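Local coordinates for versicolorin reductase (Brucella melitensis, PDB 4NIM), which probably catalyses NAD(P)(H)-dependent oxidation or reduction of an as yet unassigned substrate, as a short-chain dehydrogenase/reductase, at residues A[103-108]-A[117-122]; A[190-195]-A[250-255]. One frame throughout, in Å; residues are numbered along the deposited sequence.

Interaction 1 (A[103-108]-A[117-122]); sequences LTDRGT and FDRLFA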
ATOM      1  N   LEU A 103       6.957   7.100   0.387  1.00 22.44           N
ATOM      2  CA  LEU A 103       8.152   7.860   0.246  1.00 23.47           C
ATOM      3  C   LEU A 103       9.108   7.395   1.317  1.00 22.61           C
ATOM      4  O   LEU A 103       8.706   7.096   2.435  1.00 21.10           O
ATOM      5  CB  LEU A 103       7.897   9.335   0.536  1.00 24.17           C
ATOM      6  CG  LEU A 103       7.365  10.284  -0.483  1.00 26.99           C
ATOM      7  CD1 LEU A 103       7.373  11.695   0.152  1.00 26.41           C
ATOM      8  CD2 LEU A 103       8.206  10.228  -1.757  1.00 27.86           C
ATOM      9  N   THR A 104      10.394   7.430   1.001  1.00 23.15           N
ATOM     10  CA  THR A 104      11.408   7.032   1.951  1.00 23.45           C
ATOM     11  C   THR A 104      12.475   8.135   2.220  1.00 23.45           C
ATOM     12  O   THR A 104      13.607   7.820   2.575  1.00 21.85           O
ATOM     13  CB  THR A 104      12.129   5.781   1.430  1.00 24.59           C
ATOM     14  OG1 THR A 104      12.752   6.131   0.200  1.00 26.21           O
ATOM     15  CG2 THR A 104      11.157   4.626   1.210  1.00 24.77           C
ATOM     16  N   ASP A 105      12.100   9.402   2.074  1.00 23.64           N
ATOM     17  CA  ASP A 105      12.971  10.525   2.441  1.00 25.33           C
ATOM     18  C   ASP A 105      13.556  10.348   3.849  1.00 22.88           C
ATOM     19  O   ASP A 105      12.853   9.973   4.784  1.00 20.26           O
ATOM     20  CB  ASP A 105      12.221  11.872   2.433  1.00 27.25           C
ATOM     21  CG  ASP A 105      11.755  12.283   1.046  1.00 33.60           C
ATOM     22  OD1 ASP A 105      11.345  11.387   0.286  1.00 36.19           O
ATOM     23  OD2 ASP A 105      11.827  13.494   0.714  1.00 38.63           O
ATOM     24  N   ARG A 106      14.842  10.680   3.950  1.00 21.20           N
ATOM     25  CA  ARG A 106      15.639  10.512   5.149  1.00 21.10           C
ATOM     26  C   ARG A 106      15.784  11.786   5.953  1.00 20.22           C
ATOM     27  O   ARG A 106      15.709  12.877   5.414  1.00 20.12           O
ATOM     28  CB  ARG A 106      17.045  10.021   4.742  1.00 22.59           C
ATOM     29  CG  ARG A 106      16.995   8.613   4.148  1.00 25.10           C
ATOM     30  CD  ARG A 106      18.208   8.243   3.319  1.00 27.65           C
ATOM     31  NE  ARG A 106      18.217   9.173   2.188  1.00 32.63           N
ATOM     32  CZ  ARG A 106      19.204  10.009   1.843  1.00 33.31           C
ATOM     33  NH1 ARG A 106      20.376   9.999   2.477  1.00 35.35           N
ATOM     34  NH2 ARG A 106      19.008  10.852   0.826  1.00 34.11           N
ATOM     35  N   GLY A 107      16.090  11.626   7.230  1.00 19.37           N
ATOM     36  CA  GLY A 107      16.370  12.727   8.098  1.00 19.24           C
ATOM     37  C   GLY A 107      16.412  12.265   9.526  1.00 19.09           C
ATOM     38  O   GLY A 107      15.652  11.352   9.932  1.00 17.90           O
ATOM     39  N   THR A 108      17.259  12.905  10.321  1.00 19.55           N
ATOM     40  CA  THR A 108      17.283  12.644  11.754  1.00 19.35           C
ATOM     41  C   THR A 108      16.327  13.583  12.502  1.00 19.55           C
ATOM     42  O   THR A 108      15.809  14.586  11.930  1.00 18.85           O
ATOM     43  CB  THR A 108      18.677  12.869  12.365  1.00 20.22           C
ATOM     44  OG1 THR A 108      18.996  14.262  12.326  1.00 20.27           O
ATOM     45  CG2 THR A 108      19.749  12.093  11.625  1.00 20.57           C
ATOM     46  N   PHE A 117       9.129  16.343   6.685  1.00 16.92           N
ATOM     47  CA  PHE A 117       8.162  15.731   7.608  1.00 16.64           C
ATOM     48  C   PHE A 117       6.758  15.668   7.003  1.00 16.63           C
ATOM     49  O   PHE A 117       6.103  14.617   7.036  1.00 18.29           O
ATOM     50  CB  PHE A 117       8.104  16.531   8.941  1.00 16.36           C
ATOM     51  CG  PHE A 117       7.092  15.993   9.942  1.00 15.76           C
ATOM     52  CD1 PHE A 117       5.740  16.340   9.845  1.00 15.61           C
ATOM     53  CD2 PHE A 117       7.472  15.152  10.947  1.00 15.54           C
ATOM     54  CE1 PHE A 117       4.783  15.826  10.711  1.00 15.46           C
ATOM     55  CE2 PHE A 117       6.524  14.630  11.843  1.00 15.27           C
ATOM     56  CZ  PHE A 117       5.180  14.974  11.744  1.00 14.98           C
ATOM     57  N   ASP A 118       6.307  16.770   6.425  1.00 16.99           N
ATOM     58  CA  ASP A 118       4.956  16.866   5.889  1.00 17.56           C
ATOM     59  C   ASP A 118       4.784  15.967   4.636  1.00 17.89           C
ATOM     60  O   ASP A 118       3.736  15.357   4.465  1.00 17.16           O
ATOM     61  CB  ASP A 118       4.633  18.320   5.498  1.00 19.05           C
ATOM     62  CG  ASP A 118       4.344  19.197   6.704  1.00 19.91           C
ATOM     63  OD1 ASP A 118       4.162  18.655   7.810  1.00 19.98           O
ATOM     64  OD2 ASP A 118       4.288  20.432   6.513  1.00 21.76           O
ATOM     65  N   ARG A 119       5.797  15.906   3.768  1.00 18.78           N
ATOM     66  CA  ARG A 119       5.716  15.028   2.549  1.00 19.56           C
ATOM     67  C   ARG A 119       5.587  13.549   2.978  1.00 18.92           C
ATOM     68  O   ARG A 119       4.843  12.767   2.395  1.00 19.49           O
ATOM     69  CB  ARG A 119       7.024  15.077   1.715  1.00 22.44           C
ATOM     70  CG  ARG A 119       7.236  16.244   0.838  1.00 26.59           C
ATOM     71  CD  ARG A 119       8.256  15.922  -0.273  1.00 27.11           C
ATOM     72  NE  ARG A 119       9.645  15.693   0.150  1.00 27.04           N
ATOM     73  CZ  ARG A 119      10.466  16.649   0.595  1.00 26.62           C
ATOM     74  NH1 ARG A 119      10.029  17.894   0.781  1.00 26.78           N
ATOM     75  NH2 ARG A 119      11.702  16.342   0.922  1.00 26.37           N
ATOM     76  N   LEU A 120       6.424  13.138   3.911  1.00 18.25           N
ATOM     77  CA  LEU A 120       6.360  11.770   4.424  1.00 17.82           C
ATOM     78  C   LEU A 120       4.966  11.431   4.967  1.00 17.63           C
ATOM     79  O   LEU A 120       4.371  10.429   4.559  1.00 17.50           O
ATOM     80  CB  LEU A 120       7.395  11.573   5.500  1.00 17.49           C
ATOM     81  CG  LEU A 120       8.818  11.367   4.933  1.00 18.11           C
ATOM     82  CD1 LEU A 120       9.842  11.513   6.006  1.00 18.34           C
ATOM     83  CD2 LEU A 120       9.000   9.990   4.288  1.00 18.39           C
ATOM     84  N   PHE A 121       4.439  12.255   5.852  1.00 16.39           N
ATOM     85  CA  PHE A 121       3.077  12.000   6.387  1.00 17.03           C
ATOM     86  C   PHE A 121       2.007  12.105   5.311  1.00 17.30           C
ATOM     87  O   PHE A 121       1.033  11.360   5.338  1.00 18.37           O
ATOM     88  CB  PHE A 121       2.772  12.878   7.598  1.00 16.52           C
ATOM     89  CG  PHE A 121       3.321  12.327   8.849  1.00 16.19           C
ATOM     90  CD1 PHE A 121       4.668  12.430   9.129  1.00 16.45           C
ATOM     91  CD2 PHE A 121       2.526  11.592   9.691  1.00 15.84           C
ATOM     92  CE1 PHE A 121       5.192  11.825  10.247  1.00 16.28           C
ATOM     93  CE2 PHE A 121       3.038  10.995  10.821  1.00 15.17           C
ATOM     94  CZ  PHE A 121       4.390  11.113  11.089  1.00 15.75           C
ATOM     95  N   ALA A 122       2.179  13.030   4.358  1.00 17.34           N
ATOM     96  CA  ALA A 122       1.224  13.208   3.316  1.00 17.24           C
ATOM     97  C   ALA A 122       1.111  11.942   2.442  1.00 17.44           C
ATOM     98  O   ALA A 122      -0.008  11.521   2.109  1.00 17.68           O
ATOM     99  CB  ALA A 122       1.579  14.408   2.436  1.00 18.01           C
TER
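D105 and R119 form a salt bridge at the protein surface, and beside it L103 and L120 pack together, so that the loop following strand 96-99 is fastened to a turn of helix 114-142. R119 binds side-on: its NH2 lies 2.9 Å from D105 OD2 and its NE 3.1 Å from the same oxygen, leaving OD1 out of the pair. The oxygen sits at the guanidinium edge, within about 8° of that plane. The carboxylate and guanidinium planes are 56° apart; NH2 comes nearly along the C-O axis and NE from above the carboxylate plane. A bend at chi3 (-67°) swings the arginine head over toward the loop. R119 also touches E75, in the loop before helix 77-91.

The loop directly follows the Asn-Ala-Ala-Gly version of the NNAG motif of short-chain dehydrogenases. Its first backbone NH, on L103, is bonded to N124 OD1, further along the same helix, and T104 touches Y166, the tyrosine of the family's YxxxK sequence.

Beside the ion pair, leucine methyls pack against backbone atoms, and L120 CD2 also against L103 CB. L103 crosses R119 at about a right angle, its CD1 lying 3.5 Å from R119 O and 3.7 Å from R119 CB. L120, the buried member, meets the loop's backbone with both methyls: CD2 is 3.4 Å from L103 O, and CD1 is 3.6 Å from D105 O. D105 N is buried here without a polar partner, with L120 CD2 3.9 Å from it; the same leucine packs on A165 of helix 164-183.

Interaction 2 (A[190-195]-A[250-255]); sequences RVNSLN and GLMTGA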
ATOM      1  N   ARG A 190     -12.268  -5.851   4.979  1.00 19.12           N
ATOM      2  CA  ARG A 190     -11.088  -6.343   5.688  1.00 18.82           C
ATOM      3  C   ARG A 190      -9.945  -5.406   5.384  1.00 17.86           C
ATOM      4  O   ARG A 190      -9.852  -4.935   4.253  1.00 18.48           O
ATOM      5  CB  ARG A 190     -10.735  -7.755   5.264  1.00 18.64           C
ATOM      6  CG  ARG A 190     -11.869  -8.695   5.569  1.00 20.27           C
ATOM      7  CD  ARG A 190     -11.513 -10.125   5.244  1.00 21.25           C
ATOM      8  NE  ARG A 190     -11.077 -10.299   3.868  1.00 21.29           N
ATOM      9  CZ  ARG A 190      -9.827 -10.574   3.473  1.00 21.61           C
ATOM     10  NH1 ARG A 190      -8.823 -10.721   4.341  1.00 21.12           N
ATOM     11  NH2 ARG A 190      -9.595 -10.799   2.179  1.00 22.42           N
ATOM     12  N   VAL A 191      -9.200  -5.038   6.415  1.00 17.74           N
ATOM     13  CA  VAL A 191      -8.052  -4.122   6.293  1.00 17.15           C
ATOM     14  C   VAL A 191      -6.844  -4.702   7.033  1.00 16.35           C
ATOM     15  O   VAL A 191      -6.860  -4.837   8.259  1.00 16.38           O
ATOM     16  CB  VAL A 191      -8.367  -2.737   6.863  1.00 18.19           C
ATOM     17  CG1 VAL A 191      -7.273  -1.740   6.471  1.00 18.25           C
ATOM     18  CG2 VAL A 191      -9.752  -2.252   6.390  1.00 19.13           C
ATOM     19  N   ASN A 192      -5.798  -4.991   6.295  1.00 15.70           N
ATOM     20  CA  ASN A 192      -4.627  -5.645   6.830  1.00 15.91           C
ATOM     21  C   ASN A 192      -3.385  -4.932   6.374  1.00 15.73           C
ATOM     22  O   ASN A 192      -3.394  -4.189   5.359  1.00 16.48           O
ATOM     23  CB  ASN A 192      -4.578  -7.094   6.390  1.00 16.21           C
ATOM     24  CG  ASN A 192      -5.672  -7.920   7.004  1.00 16.62           C
ATOM     25  OD1 ASN A 192      -5.670  -8.208   8.198  1.00 17.36           O
ATOM     26  ND2 ASN A 192      -6.594  -8.343   6.168  1.00 17.22           N
ATOM     27  N   SER A 193      -2.316  -5.139   7.135  1.00 16.01           N
ATOM     28  CA  SER A 193      -1.047  -4.516   6.820  1.00 15.94           C
ATOM     29  C   SER A 193       0.061  -5.516   6.567  1.00 15.73           C
ATOM     30  O   SER A 193       0.152  -6.521   7.245  1.00 16.35           O
ATOM     31  CB  SER A 193      -0.622  -3.607   8.020  1.00 16.76           C
ATOM     32  OG  SER A 193       0.610  -2.987   7.702  1.00 17.88           O
ATOM     33  N   LEU A 194       0.904  -5.204   5.597  1.00 15.66           N
ATOM     34  CA  LEU A 194       2.079  -5.990   5.328  1.00 16.20           C
ATOM     35  C   LEU A 194       3.276  -5.098   5.592  1.00 16.40           C
ATOM     36  O   LEU A 194       3.436  -4.059   4.936  1.00 16.65           O
ATOM     37  CB  LEU A 194       2.078  -6.518   3.881  1.00 16.39           C
ATOM     38  CG  LEU A 194       3.206  -7.512   3.609  1.00 17.45           C
ATOM     39  CD1 LEU A 194       2.949  -8.836   4.314  1.00 17.93           C
ATOM     40  CD2 LEU A 194       3.346  -7.731   2.096  1.00 18.57           C
ATOM     41  N   ASN A 195       4.101  -5.479   6.569  1.00 17.02           N
ATOM     42  CA  ASN A 195       5.137  -4.577   7.055  1.00 17.10           C
ATOM     43  C   ASN A 195       6.473  -5.060   6.519  1.00 17.55           C
ATOM     44  O   ASN A 195       7.070  -5.994   7.057  1.00 17.58           O
ATOM     45  CB  ASN A 195       5.164  -4.455   8.577  1.00 17.83           C
ATOM     46  CG  ASN A 195       3.971  -3.696   9.119  1.00 17.72           C
ATOM     47  OD1 ASN A 195       2.826  -4.051   8.823  1.00 17.13           O
ATOM     48  ND2 ASN A 195       4.232  -2.689   9.953  1.00 18.56           N
ATOM     49  N   GLY A 250      -9.438 -15.395   4.121  1.00 21.75           N
ATOM     50  CA  GLY A 250     -10.703 -15.581   4.826  1.00 22.35           C
ATOM     51  C   GLY A 250     -11.159 -14.292   5.479  1.00 21.94           C
ATOM     52  O   GLY A 250     -11.132 -13.213   4.847  1.00 21.37           O
ATOM     53  N   LEU A 251     -11.486 -14.386   6.763  1.00 21.44           N
ATOM     54  CA  LEU A 251     -11.987 -13.226   7.517  1.00 21.35           C
ATOM     55  C   LEU A 251     -10.900 -12.312   8.106  1.00 19.91           C
ATOM     56  O   LEU A 251     -11.209 -11.309   8.756  1.00 19.06           O
ATOM     57  CB  LEU A 251     -12.977 -13.684   8.586  1.00 22.49           C
ATOM     58  CG  LEU A 251     -12.521 -14.636   9.713  1.00 23.39           C
ATOM     59  CD1 LEU A 251     -11.491 -14.003  10.642  1.00 23.13           C
ATOM     60  CD2 LEU A 251     -13.729 -15.110  10.514  1.00 24.76           C
ATOM     61  N   MET A 252      -9.629 -12.679   7.924  1.00 18.88           N
ATOM     62  CA  MET A 252      -8.544 -11.913   8.480  1.00 18.41           C
ATOM     63  C   MET A 252      -8.673 -10.417   8.257  1.00 17.27           C
ATOM     64  O   MET A 252      -8.810  -9.972   7.118  1.00 16.65           O
ATOM     65  CB  MET A 252      -7.228 -12.402   7.865  1.00 19.48           C
ATOM     66  CG  MET A 252      -6.007 -11.844   8.457  1.00 19.71           C
ATOM     67  SD  MET A 252      -4.491 -12.373   7.593  1.00 21.74           S
ATOM     68  CE  MET A 252      -4.580 -14.143   7.727  1.00 22.67           C
ATOM     69  N   THR A 253      -8.542  -9.637   9.362  1.00 16.30           N
ATOM     70  CA  THR A 253      -8.605  -8.201   9.297  1.00 15.70           C
ATOM     71  C   THR A 253      -7.942  -7.595  10.539  1.00 15.61           C
ATOM     72  O   THR A 253      -7.958  -8.190  11.623  1.00 15.71           O
ATOM     73  CB  THR A 253     -10.069  -7.753   9.204  1.00 15.93           C
ATOM     74  OG1 THR A 253     -10.174  -6.349   8.994  1.00 15.30           O
ATOM     75  CG2 THR A 253     -10.868  -8.155  10.439  1.00 16.19           C
ATOM     76  N   GLY A 254      -7.270  -6.475  10.341  1.00 15.16           N
ATOM     77  CA  GLY A 254      -6.571  -5.831  11.451  1.00 15.55           C
ATOM     78  C   GLY A 254      -5.200  -6.436  11.729  1.00 15.37           C
ATOM     79  O   GLY A 254      -4.544  -6.079  12.687  1.00 15.73           O
ATOM     80  N   ALA A 255      -4.740  -7.296  10.837  1.00 15.70           N
ATOM     81  CA  ALA A 255      -3.457  -7.964  11.063  1.00 15.96           C
ATOM     82  C   ALA A 255      -2.345  -7.056  10.656  1.00 16.17           C
ATOM     83  O   ALA A 255      -2.493  -6.278   9.712  1.00 15.83           O
ATOM     84  CB  ALA A 255      -3.405  -9.274  10.308  1.00 16.20           C
TER
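G250 opens the run by placing its carbonyl oxygen over one face of the R190 guanidinium, 3.1 Å from R190 NE; the angle is too poor for a hydrogen bond. M252 O then takes two donors. R190 NH1 arrives in the carbonyl plane on a lone pair, 2.9 Å away, whereas N192 ND2, also 2.9 Å from M252 O, comes from 56° above that plane along an almost straight bond (177°). The bend at chi3 of R190 (-55°) turns its head back to this carbonyl. The T253 hydroxyl OG1, swung away from its own backbone N, accepts from V191 N at 3.1 Å, where a regular parallel ladder would probably offer a backbone carbonyl. G254 N donates to V191 O at 2.7 Å. A255 binds twice: its N reaches N192 OD1 at 2.9 Å, and its O receives S193 N at 2.8 Å. The N192 amide is therefore held at both ends, which fixes its rotation. This irregular, side-chain-assisted ladder runs into the parallel pairing of edge strand 256-259 with strand 190-196. R190 to N192 form the Arg-Val-Asn sequence that begins the penultimate strand of many short-chain dehydrogenases with a Rossmann fold.

Overall arrangement
The two interactions come in series along the chain, 103-122 closing before 190-255 opens, and lie about 25 Å apart between centres and about 12 Å between nearest atoms, without touching. Both belong to one Rossmann-type fold, but only interaction 2 involves a sheet strand. Interaction 1 lies off the C-terminal end of strand 96-99, whereas interaction 2 is built on strand 190-196, two places further across the sheet with 147-153 between them. Helix 164-183 spans the pair: A165 and A168 meet helix 114-142 near interaction 1, while V180 and A181 pack on interaction 2. Interaction 1 ties a loop to a helix at the strand ends; interaction 2 ties the loop before edge strand 256-259 to the adjoining strand.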